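Local structure of putative iron binding protein (Bordetella pertussis Tohama I, 2OWT) at residues Pro16-Pro21 / Ala198-His203; Gly177-Val182 / Gly194-Tyr199; His203-Glu208 / Trp216-Lys221. The protein binds ferric iron through tyrosine side chains and probably serves as the solute-binding component of a bacterial iron uptake system. All blocks are in the same frame, centred on the assembly; numbering follows the deposited sequence.

Contact 1. Residues Pro16-Pro21 / Ala198-His203; sequences PKLIQP and AYYVGH. With FE (Fe (III) ion), chain B.
Leu18 divides its two methyl groups among three rings of the helix 198-205, showing how one branched side chain can border a metal site without touching the metal. CD1 lies 4.1 Å from Tyr199 CE1, and it approaches Tyr200 CE2 almost as closely, at 4.2 Å; both approaches are oblique to the rings. CD2 turns to the imidazole of His203, 3.5 Å from its NE2, the two side chains running past one another in opposite senses. Lys17 adds only a looser touch of its aliphatic chain on His203.

The tyrosines themselves are turned against each other. CG of Tyr199 sits between its backbone N and carbonyl carbon (chi1 63°), whereas that of Tyr200 stands beside the backbone N (chi1 -67°), and these opposed settings bring the neighbouring rings together. Tyr199 CE1 rides 3.3 Å above the plane of the Tyr200 ring, over its centre, and the planes are inclined at about 40°. Both hydroxyls reach the ferric ion, Tyr199 OH at 1.9 Å and Tyr200 OH at 2.0 Å, with the iron lying in the plane of the Tyr199 ring. Tyr143 supplies another phenol oxygen to the metal, and a bound carbonate lies next to Tyr199.

Although the two oxygens are close, shared metal binding and not a hydrogen bond brings them together. Bonds this short suggest phenolate ligands, the hard, anionic oxygens that ferric iron prefers, while Leu18 sets an apolar methyl group against ring carbons of both ligands.

Contact 2. Residues Gly177-Val182 / Gly194-Tyr199; sequences GGDRDV and GLANAY. With FE (Fe (III) ion), chain B.
Asp179 lays its carboxylate over the methyl group of Ala196, CG standing 3.6 Å from Ala196 CB, and from there it serves the strand 193-197 with both oxygens. OD2 accepts the backbone N-H of Asn197 at 2.9 Å in a fairly straight bond (159° at the hydrogen), although the donor arrives from well above the carboxylate plane, 54° out of it. The same oxygen forms a salt bridge with Arg107, its strongest partner, which would offset the charge of this buried carboxylate. OD1 reaches the strand through a water that donates to it at 2.8 Å and to Leu195 O at 2.7 Å. The side chains of Asp179 and Asn197 cross obliquely, with the carboxylate and amide planes perpendicular.

One helical turn on, Val182 continues the packing with carbon alone. Its CG1, placed opposite the backbone N (chi1 175°), meets Gly194 CA at 3.7 Å, where the strand presents bare backbone; CG2 instead faces Leu195 O and, more loosely, the methyl of Ala196.

Asn197 carries the arrangement toward the iron. Its ND2 makes a weak hydrogen bond, 3.3 Å long, to Tyr199 OH, a metal ligand, while its OD1 receives a weak one from Arg107. Asn197 is thus a second-shell residue of the iron, held from behind by Asp179 and Arg107. An aspartate of segment 177-182 bonded to the backbone of strand 193-197, which runs straight into the iron-binding tyrosines, fits the bilobal solute-binding protein fold, in which the ligand is held in the cleft between the lobes.

Contact 3. Residues His203-Glu208 / Trp216-Lys221; sequences HMKNAE and WGDAIK
The indole of Trp216 receives Met204 at its edge: SD lies 5.5 Å from the centroid of the six-membered ring and 87° off the ring normal, practically in the ring plane. This edge-on Met-aromatic contact is supported by SD resting 3.9 Å from Trp216 CB, with the two side chains crossing at about a right angle. A bend at chi3 (-75°) carries the methyl CE onward to the end of Ile220.

The chains also come close together: Met204 CB sits 3.8 Å from Gly217 CA, since glycine offers no side chain to hold the helices apart. Lys205 then runs along the carbonyl of Gly217 and bends at its last torsion, where NZ donates to two backbone oxygens: to Ile220 O at 2.7 Å, nearly in line with the C=O bond, and to Gly217 O at 2.9 Å, tilted from the carbonyl plane.

The carboxylate of Asp218 is near but not paired with the lysine; its OD2 forms a salt bridge with Arg214. Two carbonyl oxygens share the ammonium group of Lys205, and their partial negative charge would probably stabilise its positive one.

How the contacts relate
Helix 198-205 is the common element. Contact 1 and contact 2 share Ala198 and Tyr199 and both touch the iron, while contact 3 begins at His203, the last residue of contact 1. All three centres lie about 12 Å from one another. Tyr200 joins the first two, its CD1 3.5 Å from Asp179 CB, so the ligand ring of one packs on the aspartate of the other. Arg180 links contacts 2 and 3, its CG 3.5 Å from Met204 SD, and Val201 CG2 meets Ile220 CD1 at 3.8 Å between contacts 1 and 3. Contact 3 stands farther off: the nearest atom of the Met204 side chain is about 11 Å from the iron.

Contact 1. Residues Pro16-Pro21 / Ala198-His203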
ATOM      1  N   PRO A  16      -7.421  -9.980  -3.958  1.00  8.22           N
ATOM      2  CA  PRO A  16      -8.666 -10.608  -3.502  1.00  8.45           C
ATOM      3  C   PRO A  16      -8.589 -11.256  -2.110  1.00  8.94           C
ATOM      4  O   PRO A  16      -9.477 -11.033  -1.296  1.00  9.23           O
ATOM      5  CB  PRO A  16      -8.948 -11.665  -4.579  1.00  8.68           C
ATOM      6  CG  PRO A  16      -8.278 -11.148  -5.805  1.00  8.02           C
ATOM      7  CD  PRO A  16      -7.069 -10.385  -5.332  1.00  8.05           C
ATOM      8  N   LYS A  17      -7.541 -12.025  -1.829  1.00  9.21           N
ATOM      9  CA  LYS A  17      -7.392 -12.665  -0.512  1.00 10.51           C
ATOM     10  C   LYS A  17      -7.190 -11.634   0.617  1.00  9.82           C
ATOM     11  O   LYS A  17      -7.381 -11.946   1.790  1.00  9.52           O
ATOM     12  CB  LYS A  17      -6.290 -13.754  -0.521  1.00  9.98           C
ATOM     13  CG  LYS A  17      -4.862 -13.233  -0.654  1.00 12.73           C
ATOM     14  CD  LYS A  17      -3.829 -14.361  -0.861  1.00 12.96           C
ATOM     15  CE  LYS A  17      -3.542 -14.624  -2.359  1.00 17.66           C
ATOM     16  NZ  LYS A  17      -2.301 -15.461  -2.629  1.00 16.79           N
ATOM     17  N   LEU A  18      -6.847 -10.402   0.227  1.00  9.67           N
ATOM     18  CA  LEU A  18      -6.607  -9.284   1.148  1.00  9.22           C
ATOM     19  C   LEU A  18      -7.796  -8.330   1.307  1.00  9.10           C
ATOM     20  O   LEU A  18      -7.709  -7.326   2.030  1.00  9.37           O
ATOM     21  CB  LEU A  18      -5.354  -8.498   0.731  1.00  8.79           C
ATOM     22  CG  LEU A  18      -4.029  -9.238   0.885  1.00  8.79           C
ATOM     23  CD1 LEU A  18      -2.886  -8.363   0.434  1.00  8.91           C
ATOM     24  CD2 LEU A  18      -3.817  -9.711   2.336  1.00  8.39           C
ATOM     25  N   ILE A  19      -8.905  -8.638   0.647  1.00  8.73           N
ATOM     26  CA  ILE A  19     -10.128  -7.857   0.831  1.00  8.74           C
ATOM     27  C   ILE A  19     -11.385  -8.714   0.968  1.00  8.94           C
ATOM     28  O   ILE A  19     -12.310  -8.331   1.679  1.00  8.44           O
ATOM     29  CB  ILE A  19     -10.327  -6.793  -0.282  1.00  8.31           C
ATOM     30  CG1 ILE A  19     -11.411  -5.778   0.118  1.00  7.84           C
ATOM     31  CG2 ILE A  19     -10.641  -7.454  -1.617  1.00  8.28           C
ATOM     32  CD1 ILE A  19     -11.014  -4.857   1.273  1.00  8.18           C
ATOM     33  N   GLN A  20     -11.405  -9.863   0.292  1.00  9.65           N
ATOM     34  CA  GLN A  20     -12.582 -10.743   0.285  1.00 10.78           C
ATOM     35  C   GLN A  20     -13.128 -11.134   1.677  1.00 10.69           C
ATOM     36  O   GLN A  20     -14.344 -11.054   1.892  1.00 10.82           O
ATOM     37  CB  GLN A  20     -12.359 -11.995  -0.569  1.00 10.97           C
ATOM     38  CG  GLN A  20     -13.664 -12.730  -0.902  1.00 13.46           C
ATOM     39  CD  GLN A  20     -14.466 -12.015  -1.984  1.00 16.88           C
ATOM     40  OE1 GLN A  20     -14.034 -11.927  -3.140  1.00 19.06           O
ATOM     41  NE2 GLN A  20     -15.641 -11.510  -1.615  1.00 16.21           N
ATOM     42  N   PRO A  21     -12.246 -11.548   2.621  1.00 10.74           N
ATOM     43  CA  PRO A  21     -12.766 -11.908   3.944  1.00 10.93           C
ATOM     44  C   PRO A  21     -13.549 -10.813   4.681  1.00 11.25           C
ATOM     45  O   PRO A  21     -14.431 -11.142   5.476  1.00 11.75           O
ATOM     46  CB  PRO A  21     -11.503 -12.305   4.714  1.00 10.57           C
ATOM     47  CG  PRO A  21     -10.570 -12.778   3.633  1.00 10.01           C
ATOM     48  CD  PRO A  21     -10.788 -11.766   2.563  1.00 10.71           C
ATOM     49  N   ALA A 198       5.679  -4.342   4.707  1.00  5.77           N
ATOM     50  CA  ALA A 198       5.853  -5.229   5.867  1.00  6.07           C
ATOM     51  C   ALA A 198       4.670  -6.156   6.091  1.00  6.24           C
ATOM     52  O   ALA A 198       4.849  -7.252   6.620  1.00  6.66           O
ATOM     53  CB  ALA A 198       6.159  -4.439   7.144  1.00  5.35           C
ATOM     54  N   TYR A 199       3.470  -5.736   5.685  1.00  6.38           N
ATOM     55  CA  TYR A 199       2.292  -6.582   5.892  1.00  6.53           C
ATOM     56  C   TYR A 199       2.405  -7.947   5.189  1.00  6.61           C
ATOM     57  O   TYR A 199       1.858  -8.927   5.683  1.00  6.49           O
ATOM     58  CB  TYR A 199       0.973  -5.854   5.560  1.00  6.25           C
ATOM     59  CG  TYR A 199       0.802  -5.422   4.127  1.00  5.57           C
ATOM     60  CD1 TYR A 199       0.297  -6.301   3.171  1.00  5.75           C
ATOM     61  CD2 TYR A 199       1.106  -4.124   3.734  1.00  5.40           C
ATOM     62  CE1 TYR A 199       0.138  -5.903   1.848  1.00  5.44           C
ATOM     63  CE2 TYR A 199       0.959  -3.723   2.417  1.00  3.97           C
ATOM     64  CZ  TYR A 199       0.471  -4.612   1.481  1.00  4.86           C
ATOM     65  OH  TYR A 199       0.323  -4.219   0.170  1.00  4.47           O
ATOM     66  N   TYR A 200       3.107  -8.002   4.052  1.00  6.72           N
ATOM     67  CA  TYR A 200       3.361  -9.274   3.362  1.00  7.01           C
ATOM     68  C   TYR A 200       4.213 -10.229   4.203  1.00  7.58           C
ATOM     69  O   TYR A 200       3.975 -11.429   4.186  1.00  7.62           O
ATOM     70  CB  TYR A 200       4.009  -9.066   1.991  1.00  6.55           C
ATOM     71  CG  TYR A 200       3.127  -8.391   0.964  1.00  6.68           C
ATOM     72  CD1 TYR A 200       3.420  -7.109   0.507  1.00  4.76           C
ATOM     73  CD2 TYR A 200       1.996  -9.038   0.442  1.00  6.24           C
ATOM     74  CE1 TYR A 200       2.616  -6.484  -0.440  1.00  5.83           C
ATOM     75  CE2 TYR A 200       1.182  -8.417  -0.508  1.00  5.03           C
ATOM     76  CZ  TYR A 200       1.496  -7.141  -0.947  1.00  5.98           C
ATOM     77  OH  TYR A 200       0.700  -6.512  -1.894  1.00  5.51           O
ATOM     78  N   VAL A 201       5.200  -9.692   4.925  1.00  8.55           N
ATOM     79  CA  VAL A 201       6.001 -10.461   5.890  1.00  9.11           C
ATOM     80  C   VAL A 201       5.107 -11.111   6.954  1.00  9.95           C
ATOM     81  O   VAL A 201       5.308 -12.270   7.323  1.00 10.09           O
ATOM     82  CB  VAL A 201       7.062  -9.580   6.613  1.00  8.97           C
ATOM     83  CG1 VAL A 201       7.931 -10.434   7.521  1.00  9.27           C
ATOM     84  CG2 VAL A 201       7.936  -8.834   5.627  1.00  8.25           C
ATOM     85  N   GLY A 202       4.132 -10.358   7.454  1.00 10.66           N
ATOM     86  CA  GLY A 202       3.173 -10.893   8.411  1.00 11.51           C
ATOM     87  C   GLY A 202       2.323 -11.975   7.773  1.00 12.17           C
ATOM     88  O   GLY A 202       1.981 -12.972   8.413  1.00 12.46           O
ATOM     89  N   HIS A 203       1.984 -11.779   6.506  1.00 12.67           N
ATOM     90  CA  HIS A 203       1.202 -12.752   5.764  1.00 13.38           C
ATOM     91  C   HIS A 203       1.991 -14.035   5.519  1.00 13.54           C
ATOM     92  O   HIS A 203       1.463 -15.134   5.695  1.00 13.82           O
ATOM     93  CB  HIS A 203       0.726 -12.147   4.443  1.00 13.88           C
ATOM     94  CG  HIS A 203      -0.673 -12.526   4.089  1.00 15.87           C
ATOM     95  ND1 HIS A 203      -0.971 -13.607   3.281  1.00 18.60           N
ATOM     96  CD2 HIS A 203      -1.861 -11.986   4.457  1.00 16.96           C
ATOM     97  CE1 HIS A 203      -2.285 -13.712   3.165  1.00 18.90           C
ATOM     98  NE2 HIS A 203      -2.847 -12.738   3.862  1.00 18.06           N
TER
HETATM   99 FE    FE B 324      -0.418  -4.938  -1.402  1.00  5.42          FE

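Contact 2. Residues Gly177-Val182 / Gly194-Tyr199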
ATOM      1  N   GLY A 177       8.394  -8.617 -10.659  1.00  7.12           N
ATOM      2  CA  GLY A 177       7.727  -9.494  -9.697  1.00  6.82           C
ATOM      3  C   GLY A 177       6.875  -8.710  -8.721  1.00  6.82           C
ATOM      4  O   GLY A 177       6.565  -7.540  -8.957  1.00  6.91           O
ATOM      5  N   GLY A 178       6.491  -9.353  -7.623  1.00  6.57           N
ATOM      6  CA  GLY A 178       5.749  -8.686  -6.562  1.00  6.22           C
ATOM      7  C   GLY A 178       6.614  -8.483  -5.342  1.00  6.52           C
ATOM      8  O   GLY A 178       7.816  -8.793  -5.358  1.00  6.58           O
ATOM      9  N   ASP A 179       6.006  -7.964  -4.279  1.00  6.49           N
ATOM     10  CA  ASP A 179       6.710  -7.707  -3.020  1.00  6.19           C
ATOM     11  C   ASP A 179       7.189  -8.999  -2.328  1.00  6.58           C
ATOM     12  O   ASP A 179       8.260  -9.005  -1.704  1.00  6.68           O
ATOM     13  CB  ASP A 179       5.829  -6.884  -2.066  1.00  6.09           C
ATOM     14  CG  ASP A 179       6.073  -5.384  -2.174  1.00  5.95           C
ATOM     15  OD1 ASP A 179       6.798  -4.941  -3.095  1.00  6.89           O
ATOM     16  OD2 ASP A 179       5.545  -4.636  -1.324  1.00  5.72           O
ATOM     17  N   ARG A 180       6.410 -10.078  -2.458  1.00  5.89           N
ATOM     18  CA  ARG A 180       6.749 -11.376  -1.853  1.00  6.31           C
ATOM     19  C   ARG A 180       8.022 -12.002  -2.446  1.00  5.69           C
ATOM     20  O   ARG A 180       8.801 -12.641  -1.744  1.00  5.66           O
ATOM     21  CB  ARG A 180       5.550 -12.350  -1.905  1.00  5.93           C
ATOM     22  CG  ARG A 180       4.645 -12.255  -0.678  1.00  6.63           C
ATOM     23  CD  ARG A 180       3.326 -13.056  -0.814  1.00  7.48           C
ATOM     24  NE  ARG A 180       2.444 -12.350  -1.729  1.00 11.30           N
ATOM     25  CZ  ARG A 180       1.207 -11.928  -1.476  1.00 11.02           C
ATOM     26  NH1 ARG A 180       0.585 -12.172  -0.325  1.00  8.69           N
ATOM     27  NH2 ARG A 180       0.582 -11.273  -2.432  1.00 10.61           N
ATOM     28  N   ASP A 181       8.223 -11.786  -3.736  1.00  5.97           N
ATOM     29  CA  ASP A 181       9.416 -12.226  -4.465  1.00  5.84           C
ATOM     30  C   ASP A 181      10.739 -11.697  -3.918  1.00  6.00           C
ATOM     31  O   ASP A 181      11.794 -12.268  -4.189  1.00  5.51           O
ATOM     32  CB  ASP A 181       9.259 -11.867  -5.938  1.00  5.92           C
ATOM     33  CG  ASP A 181       8.045 -12.543  -6.567  1.00  6.89           C
ATOM     34  OD1 ASP A 181       7.655 -13.633  -6.082  1.00  5.82           O
ATOM     35  OD2 ASP A 181       7.487 -11.990  -7.536  1.00  7.85           O
ATOM     36  N   VAL A 182      10.676 -10.612  -3.143  1.00  6.21           N
ATOM     37  CA  VAL A 182      11.851 -10.094  -2.449  1.00  6.49           C
ATOM     38  C   VAL A 182      12.299 -11.096  -1.370  1.00  6.69           C
ATOM     39  O   VAL A 182      13.477 -11.444  -1.302  1.00  7.07           O
ATOM     40  CB  VAL A 182      11.607  -8.658  -1.858  1.00  6.56           C
ATOM     41  CG1 VAL A 182      12.779  -8.205  -1.051  1.00  5.82           C
ATOM     42  CG2 VAL A 182      11.331  -7.647  -2.979  1.00  6.55           C
ATOM     43  N   GLY A 194      16.049  -5.897   0.361  1.00  6.42           N
ATOM     44  CA  GLY A 194      15.153  -5.363  -0.673  1.00  6.20           C
ATOM     45  C   GLY A 194      14.034  -4.545  -0.071  1.00  6.03           C
ATOM     46  O   GLY A 194      13.699  -4.739   1.092  1.00  5.76           O
ATOM     47  N   LEU A 195      13.473  -3.618  -0.857  1.00  6.48           N
ATOM     48  CA  LEU A 195      12.331  -2.789  -0.415  1.00  6.51           C
ATOM     49  C   LEU A 195      11.000  -3.471  -0.661  1.00  5.98           C
ATOM     50  O   LEU A 195      10.761  -3.979  -1.751  1.00  6.10           O
ATOM     51  CB  LEU A 195      12.321  -1.436  -1.136  1.00  7.00           C
ATOM     52  CG  LEU A 195      13.181  -0.287  -0.624  1.00  8.43           C
ATOM     53  CD1 LEU A 195      12.957   0.880  -1.556  1.00 10.73           C
ATOM     54  CD2 LEU A 195      12.861   0.098   0.827  1.00  9.33           C
ATOM     55  N   ALA A 196      10.136  -3.485   0.349  1.00  5.68           N
ATOM     56  CA  ALA A 196       8.808  -4.096   0.213  1.00  5.53           C
ATOM     57  C   ALA A 196       7.920  -3.833   1.430  1.00  5.57           C
ATOM     58  O   ALA A 196       8.410  -3.402   2.467  1.00  5.97           O
ATOM     59  CB  ALA A 196       8.923  -5.591  -0.062  1.00  5.34           C
ATOM     60  N   ASN A 197       6.618  -4.093   1.296  1.00  5.59           N
ATOM     61  CA  ASN A 197       5.645  -3.783   2.346  1.00  5.54           C
ATOM     62  C   ASN A 197       5.665  -4.821   3.468  1.00  5.73           C
ATOM     63  O   ASN A 197       5.669  -6.034   3.216  1.00  5.73           O
ATOM     64  CB  ASN A 197       4.230  -3.628   1.753  1.00  5.40           C
ATOM     65  CG  ASN A 197       4.048  -2.316   0.951  1.00  4.60           C
ATOM     66  OD1 ASN A 197       4.863  -1.405   1.018  1.00  4.49           O
ATOM     67  ND2 ASN A 197       2.976  -2.241   0.191  1.00  4.23           N
ATOM     68  N   ALA A 198       5.679  -4.342   4.707  1.00  5.77           N
ATOM     69  CA  ALA A 198       5.853  -5.229   5.867  1.00  6.07           C
ATOM     70  C   ALA A 198       4.670  -6.156   6.091  1.00  6.24           C
ATOM     71  O   ALA A 198       4.849  -7.252   6.620  1.00  6.66           O
ATOM     72  CB  ALA A 198       6.159  -4.439   7.144  1.00  5.35           C
ATOM     73  N   TYR A 199       3.470  -5.736   5.685  1.00  6.38           N
ATOM     74  CA  TYR A 199       2.292  -6.582   5.892  1.00  6.53           C
ATOM     75  C   TYR A 199       2.405  -7.947   5.189  1.00  6.61           C
ATOM     76  O   TYR A 199       1.858  -8.927   5.683  1.00  6.49           O
ATOM     77  CB  TYR A 199       0.973  -5.854   5.560  1.00  6.25           C
ATOM     78  CG  TYR A 199       0.802  -5.422   4.127  1.00  5.57           C
ATOM     79  CD1 TYR A 199       0.297  -6.301   3.171  1.00  5.75           C
ATOM     80  CD2 TYR A 199       1.106  -4.124   3.734  1.00  5.40           C
ATOM     81  CE1 TYR A 199       0.138  -5.903   1.848  1.00  5.44           C
ATOM     82  CE2 TYR A 199       0.959  -3.723   2.417  1.00  3.97           C
ATOM     83  CZ  TYR A 199       0.471  -4.612   1.481  1.00  4.86           C
ATOM     84  OH  TYR A 199       0.323  -4.219   0.170  1.00  4.47           O
TER
HETATM   85 FE    FE B 324      -0.418  -4.938  -1.402  1.00  5.42          FE
HETATM   86  O   HOH W   1       9.458  -4.562  -4.021  1.00  5.02           O

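Contact 3. Residues His203-Glu208 / Trp216-Lys221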
ATOM      1  N   HIS A 203       1.984 -11.779   6.506  1.00 12.67           N
ATOM      2  CA  HIS A 203       1.202 -12.752   5.764  1.00 13.38           C
ATOM      3  C   HIS A 203       1.991 -14.035   5.519  1.00 13.54           C
ATOM      4  O   HIS A 203       1.463 -15.134   5.695  1.00 13.82           O
ATOM      5  CB  HIS A 203       0.726 -12.147   4.443  1.00 13.88           C
ATOM      6  CG  HIS A 203      -0.673 -12.526   4.089  1.00 15.87           C
ATOM      7  ND1 HIS A 203      -0.971 -13.607   3.281  1.00 18.60           N
ATOM      8  CD2 HIS A 203      -1.861 -11.986   4.457  1.00 16.96           C
ATOM      9  CE1 HIS A 203      -2.285 -13.712   3.165  1.00 18.90           C
ATOM     10  NE2 HIS A 203      -2.847 -12.738   3.862  1.00 18.06           N
ATOM     11  N   MET A 204       3.256 -13.886   5.122  1.00 13.63           N
ATOM     12  CA  MET A 204       4.140 -15.012   4.845  1.00 14.21           C
ATOM     13  C   MET A 204       4.538 -15.782   6.117  1.00 14.56           C
ATOM     14  O   MET A 204       4.542 -17.006   6.108  1.00 14.31           O
ATOM     15  CB  MET A 204       5.405 -14.549   4.099  1.00 13.97           C
ATOM     16  CG  MET A 204       5.192 -14.071   2.657  1.00 13.82           C
ATOM     17  SD  MET A 204       6.729 -13.523   1.861  1.00 14.87           S
ATOM     18  CE  MET A 204       7.017 -11.945   2.643  1.00 12.99           C
ATOM     19  N   LYS A 205       4.874 -15.067   7.194  1.00 15.06           N
ATOM     20  CA  LYS A 205       5.330 -15.693   8.445  1.00 15.99           C
ATOM     21  C   LYS A 205       4.222 -16.472   9.157  1.00 16.79           C
ATOM     22  O   LYS A 205       4.510 -17.311   9.999  1.00 16.97           O
ATOM     23  CB  LYS A 205       5.948 -14.667   9.414  1.00 15.67           C
ATOM     24  CG  LYS A 205       7.376 -14.220   9.069  1.00 15.85           C
ATOM     25  CD  LYS A 205       7.967 -13.331  10.174  1.00 15.83           C
ATOM     26  CE  LYS A 205       9.370 -12.776   9.822  1.00 15.69           C
ATOM     27  NZ  LYS A 205      10.486 -13.754  10.067  1.00 14.46           N
ATOM     28  N   ASN A 206       2.967 -16.171   8.818  1.00 17.65           N
ATOM     29  CA  ASN A 206       1.800 -16.888   9.333  1.00 18.28           C
ATOM     30  C   ASN A 206       1.259 -17.931   8.358  1.00 18.52           C
ATOM     31  O   ASN A 206       0.260 -18.602   8.650  1.00 18.13           O
ATOM     32  CB  ASN A 206       0.684 -15.904   9.686  1.00 18.34           C
ATOM     33  CG  ASN A 206       0.984 -15.124  10.925  1.00 19.26           C
ATOM     34  OD1 ASN A 206       0.825 -15.626  12.035  1.00 22.23           O
ATOM     35  ND2 ASN A 206       1.429 -13.891  10.756  1.00 19.78           N
ATOM     36  N   ALA A 207       1.908 -18.061   7.200  1.00 18.81           N
ATOM     37  CA  ALA A 207       1.448 -19.004   6.181  1.00 19.21           C
ATOM     38  C   ALA A 207       1.602 -20.446   6.662  1.00 19.59           C
ATOM     39  O   ALA A 207       2.378 -20.730   7.575  1.00 19.38           O
ATOM     40  CB  ALA A 207       2.176 -18.785   4.851  1.00 18.87           C
ATOM     41  N   GLU A 208       0.817 -21.328   6.049  1.00 20.47           N
ATOM     42  CA  GLU A 208       0.842 -22.768   6.278  1.00 21.22           C
ATOM     43  C   GLU A 208       2.280 -23.283   6.284  1.00 21.18           C
ATOM     44  O   GLU A 208       3.026 -23.032   5.339  1.00 21.62           O
ATOM     45  CB  GLU A 208       0.030 -23.455   5.177  1.00 20.93           C
ATOM     46  CG  GLU A 208      -0.211 -24.950   5.365  1.00 22.30           C
ATOM     47  CD  GLU A 208      -0.935 -25.581   4.182  1.00 22.54           C
ATOM     48  OE1 GLU A 208      -0.609 -26.736   3.841  1.00 23.13           O
ATOM     49  OE2 GLU A 208      -1.825 -24.921   3.585  1.00 24.45           O
ATOM     50  N   TRP A 216       9.821 -18.406   2.787  1.00 11.52           N
ATOM     51  CA  TRP A 216      10.185 -17.024   2.481  1.00 11.45           C
ATOM     52  C   TRP A 216      10.101 -16.192   3.757  1.00 11.68           C
ATOM     53  O   TRP A 216      11.064 -15.514   4.125  1.00 12.39           O
ATOM     54  CB  TRP A 216       9.280 -16.422   1.388  1.00 11.15           C
ATOM     55  CG  TRP A 216       9.209 -17.209   0.091  1.00 10.41           C
ATOM     56  CD1 TRP A 216       9.965 -18.292  -0.257  1.00 10.78           C
ATOM     57  CD2 TRP A 216       8.362 -16.935  -1.038  1.00 10.62           C
ATOM     58  NE1 TRP A 216       9.626 -18.728  -1.522  1.00 10.74           N
ATOM     59  CE2 TRP A 216       8.643 -17.915  -2.023  1.00 10.85           C
ATOM     60  CE3 TRP A 216       7.389 -15.961  -1.311  1.00 10.51           C
ATOM     61  CZ2 TRP A 216       7.983 -17.953  -3.266  1.00 10.27           C
ATOM     62  CZ3 TRP A 216       6.726 -16.000  -2.545  1.00 10.73           C
ATOM     63  CH2 TRP A 216       7.038 -16.990  -3.511  1.00 10.77           C
ATOM     64  N   GLY A 217       8.966 -16.281   4.450  1.00 11.53           N
ATOM     65  CA  GLY A 217       8.734 -15.519   5.676  1.00 11.39           C
ATOM     66  C   GLY A 217       9.740 -15.772   6.783  1.00 11.34           C
ATOM     67  O   GLY A 217      10.191 -14.843   7.442  1.00 11.19           O
ATOM     68  N   ASP A 218      10.096 -17.033   6.992  1.00 11.55           N
ATOM     69  CA  ASP A 218      11.048 -17.390   8.042  1.00 11.89           C
ATOM     70  C   ASP A 218      12.512 -17.089   7.673  1.00 11.85           C
ATOM     71  O   ASP A 218      13.394 -17.175   8.522  1.00 11.88           O
ATOM     72  CB  ASP A 218      10.854 -18.854   8.463  1.00 12.24           C
ATOM     73  CG  ASP A 218       9.479 -19.107   9.099  1.00 12.98           C
ATOM     74  OD1 ASP A 218       8.976 -18.224   9.825  1.00 12.67           O
ATOM     75  OD2 ASP A 218       8.895 -20.185   8.860  1.00 14.79           O
ATOM     76  N   ALA A 219      12.758 -16.723   6.412  1.00 11.83           N
ATOM     77  CA  ALA A 219      14.109 -16.382   5.932  1.00 11.60           C
ATOM     78  C   ALA A 219      14.542 -14.959   6.302  1.00 11.42           C
ATOM     79  O   ALA A 219      15.729 -14.640   6.301  1.00 11.59           O
ATOM     80  CB  ALA A 219      14.189 -16.575   4.421  1.00 11.15           C
ATOM     81  N   ILE A 220      13.569 -14.109   6.618  1.00 11.28           N
ATOM     82  CA  ILE A 220      13.802 -12.672   6.700  1.00 11.03           C
ATOM     83  C   ILE A 220      13.374 -12.038   8.015  1.00 10.68           C
ATOM     84  O   ILE A 220      12.601 -12.606   8.780  1.00 10.86           O
ATOM     85  CB  ILE A 220      13.109 -11.911   5.530  1.00 11.28           C
ATOM     86  CG1 ILE A 220      11.587 -12.141   5.566  1.00 10.95           C
ATOM     87  CG2 ILE A 220      13.742 -12.293   4.190  1.00 10.75           C
ATOM     88  CD1 ILE A 220      10.786 -11.171   4.715  1.00 11.48           C
ATOM     89  N   LYS A 221      13.906 -10.851   8.266  1.00 10.29           N
ATOM     90  CA  LYS A 221      13.474 -10.024   9.368  1.00 10.02           C
ATOM     91  C   LYS A 221      13.183  -8.662   8.751  1.00 10.01           C
ATOM     92  O   LYS A 221      13.566  -8.417   7.608  1.00  9.96           O
ATOM     93  CB  LYS A 221      14.552  -9.955  10.453  1.00  9.62           C
ATOM     94  CG  LYS A 221      15.808  -9.224  10.036  1.00 10.17           C
ATOM     95  CD  LYS A 221      16.873  -9.236  11.115  1.00 10.18           C
ATOM     96  CE  LYS A 221      18.199  -8.780  10.522  1.00 10.68           C
ATOM     97  NZ  LYS A 221      19.367  -9.160  11.362  1.00 11.90           N
TER